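Local coordinates for protein aryl esterase (Mycobacterium smegmatis, PDB 2Q0Q) that hydrolyses aryl esters and transfers acyl groups to alcohols even in water, as an octameric esterase of the SGNH hydrolase family, at residues T116-S121 / P132-V137; K3-F8 / L86-L91. One frame throughout, in Å; residues are numbered along the deposited sequence.

Interaction 1 of 2, residues T116-S121 / P132-V137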
loop_
_atom_site.group_PDB
_atom_site.type_symbol
_atom_site.label_atom_id
_atom_site.label_comp_id
_atom_site.label_asym_id
_atom_site.label_seq_id
_atom_site.Cartn_x
_atom_site.Cartn_y
_atom_site.Cartn_z
ATOM N N THR G 116 11.410 -22.970 2.924
ATOM C CA THR G 116 11.617 -22.619 1.513
ATOM C C THR G 116 12.712 -21.562 1.343
ATOM O O THR G 116 13.563 -21.680 0.433
ATOM C CB THR G 116 10.290 -22.160 0.863
ATOM O OG1 THR G 116 9.348 -23.237 0.912
ATOM C CG2 THR G 116 10.486 -21.781 -0.583
ATOM N N GLN G 117 12.716 -20.569 2.232
ATOM C CA GLN G 117 13.811 -19.563 2.273
ATOM C C GLN G 117 15.203 -20.205 2.495
ATOM O O GLN G 117 16.207 -19.780 1.891
ATOM C CB GLN G 117 13.531 -18.503 3.339
ATOM C CG GLN G 117 12.352 -17.584 3.059
ATOM C CD GLN G 117 12.041 -16.618 4.197
ATOM O OE1 GLN G 117 12.465 -16.815 5.337
ATOM N NE2 GLN G 117 11.299 -15.538 3.875
ATOM N N VAL G 118 15.292 -21.241 3.326
ATOM C CA VAL G 118 16.586 -21.931 3.459
ATOM C C VAL G 118 16.949 -22.731 2.184
ATOM O O VAL G 118 18.089 -22.682 1.700
ATOM C CB VAL G 118 16.647 -22.860 4.681
ATOM C CG1 VAL G 118 17.978 -23.582 4.694
ATOM C CG2 VAL G 118 16.441 -22.033 5.972
ATOM N N LEU G 119 15.987 -23.486 1.656
ATOM C CA LEU G 119 16.243 -24.357 0.505
ATOM C C LEU G 119 16.637 -23.586 -0.752
ATOM O O LEU G 119 17.373 -24.108 -1.594
ATOM C CB LEU G 119 15.025 -25.222 0.211
ATOM C CG LEU G 119 14.674 -26.201 1.332
ATOM C CD1 LEU G 119 13.360 -26.911 0.976
ATOM C CD2 LEU G 119 15.797 -27.228 1.632
ATOM N N THR G 120 16.183 -22.338 -0.856
ATOM C CA THR G 120 16.416 -21.501 -2.030
ATOM C C THR G 120 17.532 -20.470 -1.820
ATOM O O THR G 120 17.668 -19.552 -2.634
ATOM C CB THR G 120 15.135 -20.721 -2.446
ATOM O OG1 THR G 120 14.726 -19.828 -1.395
ATOM C CG2 THR G 120 14.003 -21.690 -2.783
ATOM N N SER G 121 18.340 -20.646 -0.774
ATOM C CA SER G 121 19.281 -19.610 -0.343
ATOM C C SER G 121 20.680 -19.717 -0.975
ATOM O O SER G 121 21.581 -18.920 -0.627
ATOM C CB SER G 121 19.423 -19.651 1.184
ATOM O OG SER G 121 20.071 -20.833 1.619
ATOM N N PRO G 132 22.524 -24.261 2.835
ATOM C CA PRO G 132 22.601 -25.173 3.960
ATOM C C PRO G 132 21.474 -26.182 3.969
ATOM O O PRO G 132 20.492 -25.993 3.269
ATOM C CB PRO G 132 22.454 -24.246 5.175
ATOM C CG PRO G 132 21.783 -23.041 4.687
ATOM C CD PRO G 132 22.227 -22.886 3.275
ATOM N N LYS G 133 21.626 -27.238 4.768
ATOM C CA LYS G 133 20.498 -28.093 5.122
ATOM C C LYS G 133 19.611 -27.363 6.145
ATOM O O LYS G 133 19.998 -26.348 6.710
ATOM C CB LYS G 133 21.014 -29.411 5.696
ATOM C CG LYS G 133 21.668 -30.326 4.669
ATOM C CD LYS G 133 22.040 -31.676 5.283
ATOM C CE LYS G 133 23.034 -32.447 4.391
ATOM N NZ LYS G 133 22.907 -33.915 4.592
ATOM N N VAL G 134 18.397 -27.881 6.355
ATOM C CA VAL G 134 17.469 -27.324 7.327
ATOM C C VAL G 134 17.026 -28.425 8.284
ATOM O O VAL G 134 16.943 -29.589 7.918
ATOM C CB VAL G 134 16.235 -26.661 6.645
ATOM C CG1 VAL G 134 15.337 -27.731 5.983
ATOM C CG2 VAL G 134 15.426 -25.818 7.669
ATOM N N LEU G 135 16.766 -28.034 9.524
ATOM C CA LEU G 135 16.148 -28.912 10.502
ATOM C C LEU G 135 14.955 -28.166 11.088
ATOM O O LEU G 135 15.120 -27.134 11.740
ATOM C CB LEU G 135 17.145 -29.304 11.608
ATOM C CG LEU G 135 16.592 -30.082 12.812
ATOM C CD1 LEU G 135 15.889 -31.363 12.342
ATOM C CD2 LEU G 135 17.686 -30.414 13.823
ATOM N N VAL G 136 13.762 -28.678 10.815
ATOM C CA VAL G 136 12.513 -28.127 11.344
ATOM C C VAL G 136 12.305 -28.679 12.770
ATOM O O VAL G 136 12.307 -29.906 13.001
ATOM C CB VAL G 136 11.316 -28.522 10.442
ATOM C CG1 VAL G 136 9.966 -28.088 11.065
ATOM C CG2 VAL G 136 11.512 -28.005 8.989
ATOM N N VAL G 137 12.146 -27.773 13.727
ATOM C CA VAL G 137 11.967 -28.186 15.124
ATOM C C VAL G 137 10.651 -27.650 15.663
ATOM O O VAL G 137 10.418 -26.445 15.657
ATOM C CB VAL G 137 13.090 -27.683 16.020
ATOM C CG1 VAL G 137 12.874 -28.093 17.447
ATOM C CG2 VAL G 137 14.474 -28.163 15.512
#

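Interaction 2 of 2, residues K3-F8 / L86-L91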
loop_
_atom_site.group_PDB
_atom_site.type_symbol
_atom_site.label_atom_id
_atom_site.label_comp_id
_atom_site.label_asym_id
_atom_site.label_seq_id
_atom_site.Cartn_x
_atom_site.Cartn_y
_atom_site.Cartn_z
ATOM N N LYS G 3 32.104 -26.689 10.518
ATOM C CA LYS G 3 30.756 -26.709 9.958
ATOM C C LYS G 3 29.893 -25.701 10.713
ATOM O O LYS G 3 29.931 -25.641 11.946
ATOM C CB LYS G 3 30.175 -28.121 10.024
ATOM C CG LYS G 3 30.818 -29.052 9.005
ATOM C CD LYS G 3 29.959 -30.263 8.705
ATOM C CE LYS G 3 30.605 -31.164 7.657
ATOM N NZ LYS G 3 30.622 -30.529 6.314
ATOM N N ARG G 4 29.133 -24.906 9.974
ATOM C CA ARG G 4 28.451 -23.740 10.538
ATOM C C ARG G 4 26.957 -23.999 10.677
ATOM O O ARG G 4 26.277 -24.322 9.694
ATOM C CB ARG G 4 28.690 -22.490 9.679
ATOM C CG ARG G 4 30.162 -22.152 9.512
ATOM C CD ARG G 4 30.414 -20.806 8.861
ATOM N NE ARG G 4 30.689 -19.790 9.874
ATOM C CZ ARG G 4 30.079 -18.612 10.005
ATOM N NH1 ARG G 4 29.160 -18.186 9.155
ATOM N NH2 ARG G 4 30.438 -17.820 10.998
ATOM N N ILE G 5 26.473 -23.852 11.914
ATOM C CA ILE G 5 25.086 -24.129 12.287
ATOM C C ILE G 5 24.366 -22.861 12.754
ATOM O O ILE G 5 24.694 -22.312 13.803
ATOM C CB ILE G 5 25.020 -25.141 13.469
ATOM C CG1 ILE G 5 26.021 -26.299 13.277
ATOM C CG2 ILE G 5 23.591 -25.619 13.652
ATOM C CD1 ILE G 5 25.766 -27.142 12.055
ATOM N N LEU G 6 23.389 -22.404 11.982
ATOM C CA LEU G 6 22.568 -21.231 12.348
ATOM C C LEU G 6 21.313 -21.670 13.118
ATOM O O LEU G 6 20.551 -22.475 12.614
ATOM C CB LEU G 6 22.117 -20.474 11.092
ATOM C CG LEU G 6 21.078 -19.355 11.264
ATOM C CD1 LEU G 6 21.686 -18.248 12.088
ATOM C CD2 LEU G 6 20.653 -18.846 9.917
ATOM N N CYS G 7 21.123 -21.114 14.310
ATOM C CA CYS G 7 19.970 -21.412 15.179
ATOM C C CYS G 7 19.039 -20.210 15.096
ATOM O O CYS G 7 19.286 -19.168 15.691
ATOM C CB CYS G 7 20.399 -21.674 16.623
ATOM S SG CYS G 7 21.411 -23.173 16.757
ATOM N N PHE G 8 17.973 -20.380 14.316
ATOM C CA PHE G 8 16.980 -19.342 14.087
ATOM C C PHE G 8 15.756 -19.622 14.945
ATOM O O PHE G 8 15.139 -20.679 14.820
ATOM C CB PHE G 8 16.598 -19.293 12.597
ATOM C CG PHE G 8 15.870 -18.037 12.194
ATOM C CD1 PHE G 8 16.538 -16.814 12.183
ATOM C CD2 PHE G 8 14.540 -18.066 11.820
ATOM C CE1 PHE G 8 15.895 -15.655 11.811
ATOM C CE2 PHE G 8 13.890 -16.904 11.439
ATOM C CZ PHE G 8 14.568 -15.693 11.447
ATOM N N LEU G 86 24.031 -25.902 8.116
ATOM C CA LEU G 86 22.727 -26.298 8.654
ATOM C C LEU G 86 22.018 -25.104 9.328
ATOM O O LEU G 86 22.652 -24.256 9.958
ATOM C CB LEU G 86 22.904 -27.451 9.648
ATOM C CG LEU G 86 21.642 -28.011 10.304
ATOM C CD1 LEU G 86 20.773 -28.741 9.291
ATOM C CD2 LEU G 86 22.007 -28.929 11.478
ATOM N N VAL G 87 20.712 -25.019 9.131
ATOM C CA VAL G 87 19.885 -24.030 9.804
ATOM C C VAL G 87 18.841 -24.784 10.641
ATOM O O VAL G 87 18.040 -25.539 10.103
ATOM C CB VAL G 87 19.162 -23.101 8.808
ATOM C CG1 VAL G 87 18.378 -22.031 9.555
ATOM C CG2 VAL G 87 20.158 -22.478 7.838
ATOM N N ILE G 88 18.898 -24.599 11.955
ATOM C CA ILE G 88 17.907 -25.141 12.865
ATOM C C ILE G 88 16.862 -24.079 13.099
ATOM O O ILE G 88 17.192 -22.974 13.552
ATOM C CB ILE G 88 18.551 -25.497 14.221
ATOM C CG1 ILE G 88 19.620 -26.587 14.024
ATOM C CG2 ILE G 88 17.479 -25.897 15.287
ATOM C CD1 ILE G 88 20.373 -26.968 15.298
ATOM N N ILE G 89 15.604 -24.411 12.811
ATOM C CA ILE G 89 14.527 -23.461 13.014
ATOM C C ILE G 89 13.528 -24.021 14.035
ATOM O O ILE G 89 12.840 -25.048 13.792
ATOM C CB ILE G 89 13.762 -23.137 11.716
ATOM C CG1 ILE G 89 14.700 -22.906 10.529
ATOM C CG2 ILE G 89 12.822 -21.921 11.933
ATOM C CD1 ILE G 89 13.907 -22.695 9.264
HETATM N N MSE G 90 13.476 -23.362 15.187
HETATM C CA MSE G 90 12.429 -23.611 16.172
HETATM C C MSE G 90 11.608 -22.337 16.373
HETATM O O MSE G 90 12.031 -21.383 17.035
HETATM C CB MSE G 90 13.001 -24.097 17.505
HETATM C CG MSE G 90 11.931 -24.375 18.555
HETATM SE SE MSE G 90 12.727 -25.413 20.062
HETATM C CE MSE G 90 13.748 -23.961 20.819
ATOM N N LEU G 91 10.425 -22.338 15.776
ATOM C CA LEU G 91 9.504 -21.230 15.840
ATOM C C LEU G 91 8.101 -21.811 15.843
ATOM O O LEU G 91 7.907 -22.964 15.456
ATOM C CB LEU G 91 9.667 -20.326 14.620
ATOM C CG LEU G 91 10.862 -19.389 14.671
ATOM C CD1 LEU G 91 11.009 -18.665 13.339
ATOM C CD2 LEU G 91 10.710 -18.370 15.790
#

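Interaction 1 of 2, residues T116-S121 / P132-V137
V118, on the last turn of helix 104-119, pushes its CG1 methyl into the shallow hollow between P132 and V134 at the start of strand 133-138. CG1 stands anti to the backbone N (chi1 177°), which carries it out from the helix to lie 3.8 Å from P132 CG, with the V134 CB atom 4.0 Å from the same methyl. The carbonyl oxygens of P132 and K133 line the hollow, so one methyl meets both side chains and backbone. Beside it L119, whose CB starts away from the strand, bends its tip back until CD2 is 4.4 Å from V134 CG1, a looser touch at the exposed margin. On the other flank the S121 hydroxyl abuts the proline ring, with OG 3.4 Å from P132 CD. That oxygen is turned back to the helix end, where S121 OG donates to V118 O at 2.7 Å; S121 N reaches the same carbonyl. No hydrogen bond joins the two segments. The contact closes the alpha-to-beta half of the 86-90/104-119/133-138 beta-alpha-beta crossover: L78 of helix 70-81 packs on V118 and S121, M175 of helix 164-175 on L119, while V87 and I89 of strand 86-90 adjoin P132 and V134.

Interaction 2 of 2, residues K3-F8 / L86-L91
I5 and L86 pair on one face of the sheet, their side chains crossing at a slant, with I5 CD1 3.8 Å from L86 CB. The other branch of I5, CG2, meets the tip of I88 (CG2 to CD1 3.9 Å), and the same I88 CD1 also reaches C7 SG, so this methyl bridges two residues of strand 3-9. On the face of L6, V87, F8 and I89, the first two side chains run side by side and point the same way, L6 CD2 resting 3.9 Å from V87 CG1. A chi1 of -165° swings the F8 ring out from this face, where I89 CG2 lies at its edge near the ring plane and L91 CD1, just past the strand, comes in obliquely, 3.9 Å from F8 CE2. Between these two layers the strands run parallel, the axes of 3-8 and 86-90 at 18°. L86 N donates to R4 O, L6 N to L86 O at 2.8 Å, I88 N to L6 O, F8 N to I88 O at 2.8 Å, and M90 N (selenomethionine) to F8 O at 3.2 Å. Inner bonds are therefore shorter than the two outer ones. R4 turns off to a salt bridge with E47. The chemistry is thus apolar on both faces, with the backbone groups that face each other bonded across; I5 bonds outward to strand 46-52, V87 and I89 to strand 133-138, as expected for central strands of an SGNH hydrolase sheet.

Both contacts are largely buried, but interaction 2 lies deeper, with its centre about 8 Å from the chain's centre against about 13 Å for interaction 1, which reaches solvent at L119 and K133. Interaction 2 joins two strands within the parallel sheet through five backbone bonds; interaction 1 lays a helix end on that sheet through mainly apolar contacts. Strand 86-90, one half of interaction 2, is also the sheet neighbour of strand 133-138 in interaction 1: V137 N lies 2.8 Å from I89 O and V87 N 2.9 Å from K133 O, both probable hydrogen bonds. Strand 86-90, helix 104-119 and strand 133-138 form one beta-alpha-beta crossover; interaction 1 lies in its second half, while interaction 2 joins its first strand to strand 3-9.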